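Local coordinates for anti-sigma-I factor RsgI2 (Clostridium thermocellum, PDB 4B9P), which probably holds the sigma factor SigI2 inactive until its extracellular family 3 carbohydrate-binding module, the part described here, meets cellulose, at residues T17-L23 / Y129-N134; I44-K50 / A84-I90. All coordinates share one frame; numbering follows the deposited sequence.

The two contacts meet at the calcium ion of this family 3 carbohydrate-binding module, their centres about 14 Å apart. Along the chain they are nested: residues 17-23 come first, 44-50 and 84-90 follow, and 129-134 closes the outer loop. Contact 2 joins two neighbouring strands of a five-stranded antiparallel sheet near the centre of the chain, whereas contact 1 is a small two-stranded ribbon farther out. T49 from contact 2 and D132 from contact 1 both bind the calcium, and one water ligand is common to them. Y131 and L23 pack on Y48, where Y131 CE1 comes within 3.9 Å of Y48 CE2. Metal and apolar packing thus tie the ribbon to the sheet.

Contact 1 (T17-L23 / Y129-N134); sequences TSETKEL and YMYDQN. With ZN (zinc ion), chain E; CA (calcium ion), chain B.
Y131 and Q133 give up the most surface here, and both lie against T20 and L23. T20 and Y131 form the antiparallel hydrogen-bonded pair of this short ribbon: T20 N donates to Y131 O (3.0 Å) and Y131 N returns the bond to T20 O (2.8 Å). With CG beside its own backbone N (chi1 -70°), the Y131 side chain lies across that of L23 at about a right angle. L23 CD2 sits over one face of the ring, 4.0 Å from its centroid and shifted toward the rim, a CH-pi contact.

The Q133 side chain is directed at the facing segment. Its NE2 gives a nearly straight bond to T17 O (2.9 Å), in the plane of both the amide and the carbonyl, and also bonds to I15 O, which fixes how the amide is turned. T20 CG2 presses on the amide carbon, 3.4 Å from Q133 CD. The backbone adds Q133 N to S18 O (2.8 Å).

E19 and D132 make the non-hydrogen-bonded pair, and each reaches a metal: E19 OE1 binds zinc at 2.0 Å, together with E126, while D132 O binds calcium at 2.4 Å. The ribbon stands apart from the two large sheets of the module. Around it, Y131 OH bonds to E56, Y131 and L23 both rest on I111 of strand 104-111, and Q133 packs on F139 from a loop.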
ATOM      1  N   THR A  17       0.826 -14.952  -7.060  1.00 19.86           N
ATOM      2  CA  THR A  17       1.510 -15.541  -8.183  1.00 20.46           C
ATOM      3  C   THR A  17       2.743 -14.718  -8.533  1.00 19.91           C
ATOM      4  O   THR A  17       2.779 -13.498  -8.339  1.00 21.84           O
ATOM      5  CB  THR A  17       0.585 -15.617  -9.399  1.00 22.83           C
ATOM      6  OG1 THR A  17       0.030 -14.330  -9.653  1.00 24.93           O
ATOM      7  CG2 THR A  17      -0.545 -16.528  -9.128  1.00 26.20           C
ATOM      8  N   SER A  18       3.774 -15.387  -9.026  0.57 21.79           N
ATOM      9  CA  SER A  18       5.019 -14.696  -9.342  0.57 22.70           C
ATOM     10  C   SER A  18       4.795 -13.546 -10.335  0.57 21.34           C
ATOM     11  O   SER A  18       5.365 -12.466 -10.183  0.57 25.48           O
ATOM     12  CB  SER A  18       6.020 -15.689  -9.919  0.57 25.31           C
ATOM     13  OG  SER A  18       5.411 -16.438 -10.951  0.57 26.37           O
ATOM     14  N   GLU A  19       3.982 -13.790 -11.361  1.00 19.31           N
ATOM     15  CA  GLU A  19       3.601 -12.741 -12.306  1.00 19.68           C
ATOM     16  C   GLU A  19       2.150 -12.387 -12.042  1.00 20.26           C
ATOM     17  O   GLU A  19       1.324 -13.253 -11.762  1.00 22.35           O
ATOM     18  CB  GLU A  19       3.726 -13.241 -13.751  1.00 24.29           C
ATOM     19  CG  GLU A  19       5.109 -13.363 -14.322  1.00 30.92           C
ATOM     20  CD  GLU A  19       5.105 -13.668 -15.851  1.00 36.70           C
ATOM     21  OE1 GLU A  19       4.067 -14.111 -16.412  1.00 36.02           O
ATOM     22  OE2 GLU A  19       6.154 -13.466 -16.512  1.00 42.34           O
ATOM     23  N   THR A  20       1.825 -11.108 -12.125  1.00 18.54           N
ATOM     24  CA  THR A  20       0.442 -10.696 -11.960  1.00 17.33           C
ATOM     25  C   THR A  20       0.153  -9.502 -12.865  1.00 17.28           C
ATOM     26  O   THR A  20       1.060  -8.674 -13.086  1.00 18.07           O
ATOM     27  CB  THR A  20       0.164 -10.332 -10.483  1.00 18.59           C
ATOM     28  OG1 THR A  20      -1.222 -10.044 -10.345  1.00 18.67           O
ATOM     29  CG2 THR A  20       0.972  -9.102  -9.981  1.00 19.37           C
ATOM     30  N   LYS A  21      -1.107  -9.329 -13.287  1.00 16.70           N
ATOM     31  CA  LYS A  21      -1.458  -8.090 -13.993  1.00 17.82           C
ATOM     32  C   LYS A  21      -2.047  -7.061 -13.047  1.00 17.94           C
ATOM     33  O   LYS A  21      -2.423  -5.967 -13.473  1.00 19.31           O
ATOM     34  CB  LYS A  21      -2.381  -8.347 -15.168  1.00 20.73           C
ATOM     35  CG  LYS A  21      -3.705  -8.943 -14.776  1.00 23.89           C
ATOM     36  CD  LYS A  21      -4.536  -9.139 -16.090  1.00 25.39           C
ATOM     37  CE  LYS A  21      -5.754 -10.014 -15.934  1.00 28.63           C
ATOM     38  NZ  LYS A  21      -6.838  -9.303 -15.178  1.00 34.22           N
ATOM     39  N   GLU A  22      -2.082  -7.373 -11.740  1.00 18.30           N
ATOM     40  CA  GLU A  22      -2.433  -6.369 -10.747  1.00 20.26           C
ATOM     41  C   GLU A  22      -1.813  -6.682  -9.423  1.00 18.60           C
ATOM     42  O   GLU A  22      -1.847  -7.812  -8.957  1.00 19.95           O
ATOM     43  CB  GLU A  22      -3.930  -6.128 -10.570  1.00 26.44           C
ATOM     44  CG  GLU A  22      -4.870  -7.224 -10.758  1.00 34.66           C
ATOM     45  CD  GLU A  22      -6.321  -6.746 -10.595  1.00 35.42           C
ATOM     46  OE1 GLU A  22      -6.729  -6.610  -9.441  1.00 41.25           O
ATOM     47  OE2 GLU A  22      -7.046  -6.474 -11.591  1.00 37.78           O
ATOM     48  N   LEU A  23      -1.204  -5.681  -8.813  1.00 17.07           N
ATOM     49  CA  LEU A  23      -0.774  -5.801  -7.412  1.00 17.12           C
ATOM     50  C   LEU A  23      -2.004  -5.671  -6.542  1.00 17.26           C
ATOM     51  O   LEU A  23      -2.810  -4.774  -6.748  1.00 18.53           O
ATOM     52  CB  LEU A  23       0.208  -4.691  -7.062  1.00 18.61           C
ATOM     53  CG  LEU A  23       1.394  -4.501  -7.997  1.00 18.21           C
ATOM     54  CD1 LEU A  23       2.287  -3.338  -7.528  1.00 20.72           C
ATOM     55  CD2 LEU A  23       2.195  -5.786  -8.145  1.00 20.06           C
ATOM     56  N   TYR A 129       2.058  -5.004 -19.065  1.00 16.37           N
ATOM     57  CA  TYR A 129       1.064  -5.083 -17.990  1.00 16.58           C
ATOM     58  C   TYR A 129       1.371  -6.140 -16.949  1.00 16.77           C
ATOM     59  O   TYR A 129       0.729  -6.132 -15.882  1.00 18.52           O
ATOM     60  CB  TYR A 129      -0.384  -5.197 -18.492  1.00 17.17           C
ATOM     61  CG  TYR A 129      -0.621  -6.445 -19.344  1.00 17.30           C
ATOM     62  CD1 TYR A 129      -0.981  -7.651 -18.756  1.00 20.09           C
ATOM     63  CD2 TYR A 129      -0.492  -6.405 -20.739  1.00 18.15           C
ATOM     64  CE1 TYR A 129      -1.205  -8.757 -19.498  1.00 21.29           C
ATOM     65  CE2 TYR A 129      -0.734  -7.527 -21.507  1.00 19.40           C
ATOM     66  CZ  TYR A 129      -1.110  -8.688 -20.877  1.00 21.22           C
ATOM     67  OH  TYR A 129      -1.323  -9.802 -21.649  1.00 24.09           O
ATOM     68  N   MET A 130       2.308  -7.042 -17.221  0.59 17.58           N
ATOM     69  CA  MET A 130       2.585  -8.111 -16.261  0.59 17.15           C
ATOM     70  C   MET A 130       3.743  -7.703 -15.348  0.59 15.91           C
ATOM     71  O   MET A 130       4.866  -7.466 -15.817  0.59 16.40           O
ATOM     72  CB  MET A 130       2.939  -9.385 -17.014  0.59 19.01           C
ATOM     73  CG  MET A 130       2.861 -10.627 -16.160  0.59 17.86           C
ATOM     74  SD  MET A 130       1.150 -11.136 -15.766  0.59 19.70           S
ATOM     75  CE  MET A 130       0.768 -12.061 -17.272  0.59 22.26           C
ATOM     76  N   TYR A 131       3.465  -7.612 -14.047  1.00 16.22           N
ATOM     77  CA  TYR A 131       4.478  -7.417 -13.015  1.00 15.69           C
ATOM     78  C   TYR A 131       5.138  -8.718 -12.630  1.00 17.48           C
ATOM     79  O   TYR A 131       4.482  -9.775 -12.608  1.00 19.61           O
ATOM     80  CB  TYR A 131       3.821  -6.913 -11.770  1.00 16.95           C
ATOM     81  CG  TYR A 131       3.287  -5.498 -11.826  1.00 16.17           C
ATOM     82  CD1 TYR A 131       4.146  -4.416 -11.876  1.00 17.23           C
ATOM     83  CD2 TYR A 131       1.926  -5.264 -11.746  1.00 17.49           C
ATOM     84  CE1 TYR A 131       3.643  -3.113 -11.847  1.00 17.01           C
ATOM     85  CE2 TYR A 131       1.417  -3.983 -11.689  1.00 18.71           C
ATOM     86  CZ  TYR A 131       2.281  -2.916 -11.712  1.00 17.18           C
ATOM     87  OH  TYR A 131       1.765  -1.634 -11.666  1.00 19.19           O
ATOM     88  N   ASP A 132       6.416  -8.639 -12.207  1.00 16.25           N
ATOM     89  CA  ASP A 132       7.074  -9.711 -11.475  1.00 15.87           C
ATOM     90  C   ASP A 132       7.059  -9.334 -10.005  1.00 16.21           C
ATOM     91  O   ASP A 132       7.651  -8.300  -9.638  1.00 16.28           O
ATOM     92  CB  ASP A 132       8.509  -9.854 -11.977  1.00 16.60           C
ATOM     93  CG  ASP A 132       9.289 -10.817 -11.149  1.00 17.84           C
ATOM     94  OD1 ASP A 132       9.922 -10.427 -10.132  1.00 19.12           O
ATOM     95  OD2 ASP A 132       9.300 -12.003 -11.522  1.00 21.95           O
ATOM     96  N   GLN A 133       6.421 -10.146  -9.150  1.00 16.24           N
ATOM     97  CA  GLN A 133       6.257  -9.737  -7.744  1.00 16.06           C
ATOM     98  C   GLN A 133       7.427 -10.096  -6.851  1.00 16.22           C
ATOM     99  O   GLN A 133       7.608  -9.468  -5.827  1.00 16.97           O
ATOM    100  CB  GLN A 133       4.979 -10.330  -7.139  1.00 16.73           C
ATOM    101  CG  GLN A 133       3.716  -9.903  -7.875  1.00 17.89           C
ATOM    102  CD  GLN A 133       2.488  -9.965  -7.027  1.00 15.93           C
ATOM    103  OE1 GLN A 133       2.200  -8.993  -6.317  1.00 16.91           O
ATOM    104  NE2 GLN A 133       1.793 -11.099  -7.019  1.00 17.34           N
ATOM    105  N   ASN A 134       8.189 -11.132  -7.170  1.00 16.92           N
ATOM    106  CA  ASN A 134       9.252 -11.514  -6.237  1.00 18.92           C
ATOM    107  C   ASN A 134      10.378 -10.480  -6.218  1.00 18.61           C
ATOM    108  O   ASN A 134      11.165 -10.467  -5.270  1.00 21.46           O
ATOM    109  CB  ASN A 134       9.787 -12.888  -6.616  1.00 23.06           C
ATOM    110  CG  ASN A 134       8.796 -13.983  -6.337  1.00 28.99           C
ATOM    111  OD1 ASN A 134       8.421 -14.738  -7.225  1.00 37.41           O
ATOM    112  ND2 ASN A 134       8.347 -14.056  -5.104  1.00 27.19           N
TER
HETATM  113 ZN    ZN E1170       4.202 -14.470 -18.400  0.75 53.24          ZN
HETATM  114 CA    CA B1167       8.554  -6.109  -9.868  1.00 15.38          CA
HETATM  115  O   HOH W   1       8.098 -13.057  -9.341  1.00 25.16           O
HETATM  116  O   HOH W   2      -0.990  -4.235 -14.982  1.00 19.58           O
HETATM  117  O   HOH W   3       6.100  -5.841  -9.654  1.00 17.00           O
HETATM  118  O   HOH W   4       5.434 -16.044 -18.125  1.00 49.78           O

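Contact 2 (I44-K50 / A84-I90); sequences IRYYYTK and ADSYVEI. With CA (calcium ion), chain B.
I44 opens the pairing with I90 through two backbone bonds, I44 N to I90 O and I90 N to I44 O, and the antiparallel ladder runs on from there.

R45 reaches E89 and Y87 at once. The extended chain, from CG to NE, carries CD over one face of the Y87 ring, 3.8 Å from the centroid, and the guanidinium then stacks flat on Y87 (planes 21° apart), with Y87 OH over its centre. NE (3.0 Å) and NH2 (3.2 Å) of R45 both grip the single oxygen E89 OE1, side-on, in a salt bridge whose two flat groups are nearly coplanar.

Y46 and V88 exchange backbone bonds, and the Y46 hydroxyl goes off to N13. Y47 runs alongside Y87, its ring oblique to that neighbour, with planes at 64°. Y48 holds CG between its backbone N and carbonyl carbon (chi1 68°), which turns the ring back over the partner strand: S86 CB sits on one face and V88 CG2 touches CE1. D85 N and S86 N both donate to Y48 O, a classic beta bulge.

T49 then binds calcium through O and OG1, with D51, D132, S135 and D136 completing the protein ligands. K50 clasps the bulge: its N bonds to D85 OD1 (3.0 Å) and NZ forms a salt bridge with D85 OD2 (3.0 Å) from above the carboxylate plane. S86 OG reaches OD1 from the opposite face of the carboxylate to K50 N.

Strand 84-92 lies between strands 70-81 and 42-48, while strand 152-156 flanks 42-48 on its other side; V88 and I90 pack against Y58 of strand 56-63, in the facing five-stranded sheet of the family's beta-sandwich.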
ATOM      1  N   ILE A  44       1.232   5.641   3.909  1.00 16.59           N
ATOM      2  CA  ILE A  44       1.630   4.237   3.931  1.00 16.79           C
ATOM      3  C   ILE A  44       2.287   3.921   2.606  1.00 16.00           C
ATOM      4  O   ILE A  44       1.714   4.295   1.580  1.00 18.33           O
ATOM      5  CB  ILE A  44       0.396   3.354   4.112  1.00 17.04           C
ATOM      6  CG1 ILE A  44      -0.358   3.676   5.407  1.00 18.30           C
ATOM      7  CG2 ILE A  44       0.785   1.873   4.090  1.00 18.67           C
ATOM      8  CD1 ILE A  44      -1.750   3.083   5.436  1.00 21.21           C
ATOM      9  N   ARG A  45       3.450   3.256   2.605  1.00 16.19           N
ATOM     10  CA  ARG A  45       4.141   2.981   1.337  1.00 16.40           C
ATOM     11  C   ARG A  45       4.357   1.493   1.134  1.00 16.47           C
ATOM     12  O   ARG A  45       4.907   0.797   1.992  1.00 17.47           O
ATOM     13  CB  ARG A  45       5.511   3.677   1.279  1.00 16.87           C
ATOM     14  CG  ARG A  45       5.366   5.158   1.274  1.00 17.91           C
ATOM     15  CD  ARG A  45       6.710   5.813   1.159  1.00 21.34           C
ATOM     16  NE  ARG A  45       6.524   7.255   1.097  1.00 25.95           N
ATOM     17  CZ  ARG A  45       7.521   8.109   1.176  1.00 33.09           C
ATOM     18  NH1 ARG A  45       8.763   7.653   1.326  1.00 34.83           N
ATOM     19  NH2 ARG A  45       7.276   9.411   1.129  1.00 36.54           N
ATOM     20  N   TYR A  46       3.949   1.036  -0.050  1.00 15.64           N
ATOM     21  CA  TYR A  46       4.179  -0.329  -0.526  1.00 16.19           C
ATOM     22  C   TYR A  46       5.225  -0.208  -1.640  1.00 16.08           C
ATOM     23  O   TYR A  46       4.931   0.369  -2.693  1.00 16.53           O
ATOM     24  CB  TYR A  46       2.864  -0.916  -1.088  1.00 16.62           C
ATOM     25  CG  TYR A  46       3.020  -2.349  -1.578  1.00 16.51           C
ATOM     26  CD1 TYR A  46       3.447  -2.636  -2.894  1.00 17.11           C
ATOM     27  CD2 TYR A  46       2.706  -3.436  -0.749  1.00 17.22           C
ATOM     28  CE1 TYR A  46       3.621  -3.947  -3.317  1.00 17.02           C
ATOM     29  CE2 TYR A  46       2.858  -4.768  -1.184  1.00 17.23           C
ATOM     30  CZ  TYR A  46       3.291  -5.005  -2.474  1.00 15.78           C
ATOM     31  OH  TYR A  46       3.423  -6.301  -2.824  1.00 16.67           O
ATOM     32  N   TYR A  47       6.411  -0.759  -1.413  1.00 16.10           N
ATOM     33  CA  TYR A  47       7.546  -0.611  -2.330  1.00 15.80           C
ATOM     34  C   TYR A  47       7.646  -1.782  -3.295  1.00 15.37           C
ATOM     35  O   TYR A  47       7.450  -2.943  -2.900  1.00 16.21           O
ATOM     36  CB  TYR A  47       8.844  -0.570  -1.538  1.00 16.34           C
ATOM     37  CG  TYR A  47       9.023   0.627  -0.682  1.00 17.27           C
ATOM     38  CD1 TYR A  47       9.492   1.834  -1.224  1.00 19.26           C
ATOM     39  CD2 TYR A  47       8.692   0.586   0.675  1.00 21.43           C
ATOM     40  CE1 TYR A  47       9.701   2.947  -0.416  1.00 23.90           C
ATOM     41  CE2 TYR A  47       8.869   1.689   1.473  1.00 25.34           C
ATOM     42  CZ  TYR A  47       9.355   2.865   0.936  1.00 27.68           C
ATOM     43  OH  TYR A  47       9.518   3.940   1.801  1.00 34.97           O
ATOM     44  N   TYR A  48       7.979  -1.494  -4.554  1.00 15.56           N
ATOM     45  CA  TYR A  48       8.004  -2.554  -5.554  1.00 15.54           C
ATOM     46  C   TYR A  48       8.886  -2.082  -6.715  1.00 15.00           C
ATOM     47  O   TYR A  48       9.346  -0.932  -6.762  1.00 15.47           O
ATOM     48  CB  TYR A  48       6.577  -2.873  -6.020  1.00 16.12           C
ATOM     49  CG  TYR A  48       5.873  -1.782  -6.823  1.00 15.30           C
ATOM     50  CD1 TYR A  48       5.285  -0.673  -6.195  1.00 16.47           C
ATOM     51  CD2 TYR A  48       5.761  -1.887  -8.202  1.00 16.72           C
ATOM     52  CE1 TYR A  48       4.664   0.310  -6.902  1.00 17.09           C
ATOM     53  CE2 TYR A  48       5.090  -0.898  -8.933  1.00 17.35           C
ATOM     54  CZ  TYR A  48       4.541   0.182  -8.258  1.00 17.33           C
ATOM     55  OH  TYR A  48       3.902   1.163  -8.973  1.00 19.27           O
ATOM     56  N   THR A  49       9.121  -3.000  -7.652  1.00 15.13           N
ATOM     57  CA  THR A  49       9.745  -2.641  -8.938  1.00 15.09           C
ATOM     58  C   THR A  49       8.694  -2.714 -10.035  1.00 15.25           C
ATOM     59  O   THR A  49       8.043  -3.739 -10.221  1.00 15.49           O
ATOM     60  CB  THR A  49      10.911  -3.573  -9.244  1.00 15.94           C
ATOM     61  OG1 THR A  49      10.493  -4.929  -9.021  1.00 16.06           O
ATOM     62  CG2 THR A  49      12.137  -3.213  -8.370  1.00 16.68           C
ATOM     63  N   LYS A  50       8.511  -1.589 -10.744  1.00 15.59           N
ATOM     64  CA  LYS A  50       7.460  -1.499 -11.783  1.00 15.56           C
ATOM     65  C   LYS A  50       7.751  -2.358 -13.005  1.00 15.95           C
ATOM     66  O   LYS A  50       6.855  -2.584 -13.818  1.00 16.55           O
ATOM     67  CB  LYS A  50       7.237  -0.045 -12.197  1.00 16.48           C
ATOM     68  CG  LYS A  50       8.462   0.535 -12.953  1.00 17.08           C
ATOM     69  CD  LYS A  50       8.268   1.978 -13.333  1.00 19.34           C
ATOM     70  CE  LYS A  50       9.411   2.524 -14.198  1.00 18.73           C
ATOM     71  NZ  LYS A  50      10.696   2.504 -13.485  1.00 19.08           N
ATOM     72  N   ALA A  84      13.152  -2.058  -5.178  1.00 15.52           N
ATOM     73  CA  ALA A  84      12.281  -0.897  -4.941  1.00 17.64           C
ATOM     74  C   ALA A  84      12.648   0.261  -5.856  1.00 16.83           C
ATOM     75  O   ALA A  84      13.601   1.002  -5.576  1.00 19.00           O
ATOM     76  CB  ALA A  84      12.340  -0.450  -3.462  1.00 17.68           C
ATOM     77  N   ASP A  85      11.916   0.419  -6.952  1.00 15.92           N
ATOM     78  CA  ASP A  85      12.081   1.612  -7.730  1.00 15.85           C
ATOM     79  C   ASP A  85      10.813   2.440  -7.773  1.00 16.02           C
ATOM     80  O   ASP A  85      10.819   3.505  -8.409  1.00 16.69           O
ATOM     81  CB  ASP A  85      12.634   1.380  -9.159  1.00 17.12           C
ATOM     82  CG  ASP A  85      11.597   0.826 -10.174  1.00 17.55           C
ATOM     83  OD1 ASP A  85      10.443   0.464  -9.767  1.00 17.36           O
ATOM     84  OD2 ASP A  85      11.950   0.766 -11.391  1.00 17.47           O
ATOM     85  N   SER A  86       9.753   1.993  -7.092  1.00 15.91           N
ATOM     86  CA  SER A  86       8.466   2.691  -7.112  1.00 16.03           C
ATOM     87  C   SER A  86       7.829   2.415  -5.777  1.00 16.11           C
ATOM     88  O   SER A  86       8.198   1.446  -5.088  1.00 16.57           O
ATOM     89  CB  SER A  86       7.579   2.094  -8.180  1.00 17.36           C
ATOM     90  OG  SER A  86       8.151   2.242  -9.470  1.00 18.73           O
ATOM     91  N   TYR A  87       6.834   3.216  -5.403  1.00 16.71           N
ATOM     92  CA  TYR A  87       5.995   2.814  -4.288  1.00 15.77           C
ATOM     93  C   TYR A  87       4.592   3.321  -4.549  1.00 16.87           C
ATOM     94  O   TYR A  87       4.380   4.330  -5.235  1.00 17.59           O
ATOM     95  CB  TYR A  87       6.492   3.282  -2.901  1.00 17.00           C
ATOM     96  CG  TYR A  87       6.795   4.741  -2.767  1.00 17.63           C
ATOM     97  CD1 TYR A  87       5.798   5.660  -2.410  1.00 18.46           C
ATOM     98  CD2 TYR A  87       8.080   5.219  -2.960  1.00 18.85           C
ATOM     99  CE1 TYR A  87       6.120   7.023  -2.245  1.00 20.16           C
ATOM    100  CE2 TYR A  87       8.401   6.550  -2.794  1.00 20.02           C
ATOM    101  CZ  TYR A  87       7.415   7.451  -2.442  1.00 20.48           C
ATOM    102  OH  TYR A  87       7.755   8.775  -2.302  1.00 24.53           O
ATOM    103  N   VAL A  88       3.625   2.590  -4.015  1.00 16.30           N
ATOM    104  CA  VAL A  88       2.275   3.078  -3.892  1.00 16.96           C
ATOM    105  C   VAL A  88       2.202   3.809  -2.574  1.00 17.29           C
ATOM    106  O   VAL A  88       2.531   3.246  -1.541  1.00 18.40           O
ATOM    107  CB  VAL A  88       1.288   1.875  -3.852  1.00 18.66           C
ATOM    108  CG1 VAL A  88      -0.137   2.392  -3.786  1.00 20.97           C
ATOM    109  CG2 VAL A  88       1.511   0.943  -5.045  1.00 21.28           C
ATOM    110  N   GLU A  89       1.823   5.084  -2.602  1.00 17.25           N
ATOM    111  CA  GLU A  89       1.648   5.817  -1.363  1.00 17.59           C
ATOM    112  C   GLU A  89       0.154   5.978  -1.119  1.00 17.66           C
ATOM    113  O   GLU A  89      -0.553   6.627  -1.903  1.00 18.12           O
ATOM    114  CB  GLU A  89       2.299   7.195  -1.445  1.00 19.86           C
ATOM    115  CG  GLU A  89       2.200   7.912  -0.132  1.00 22.21           C
ATOM    116  CD  GLU A  89       3.042   9.152  -0.069  1.00 25.58           C
ATOM    117  OE1 GLU A  89       4.256   9.036   0.159  1.00 28.52           O
ATOM    118  OE2 GLU A  89       2.479  10.244  -0.211  1.00 27.50           O
ATOM    119  N   ILE A  90      -0.323   5.400  -0.021  1.00 17.84           N
ATOM    120  CA  ILE A  90      -1.720   5.451   0.359  1.00 16.99           C
ATOM    121  C   ILE A  90      -1.830   6.493   1.453  1.00 18.85           C
ATOM    122  O   ILE A  90      -1.018   6.543   2.376  1.00 19.48           O
ATOM    123  CB  ILE A  90      -2.161   4.079   0.874  1.00 19.05           C
ATOM    124  CG1 ILE A  90      -2.186   3.094  -0.276  1.00 23.13           C
ATOM    125  CG2 ILE A  90      -3.561   4.162   1.532  1.00 22.71           C
ATOM    126  CD1 ILE A  90      -2.495   1.645   0.147  1.00 25.31           C
TER
HETATM  127 CA    CA B1167       8.554  -6.109  -9.868  1.00 15.38          CA
HETATM  128  O   HOH W   5      10.419   4.015 -11.132  1.00 27.21           O
HETATM  129  O   HOH W   3       6.100  -5.841  -9.654  1.00 17.00           O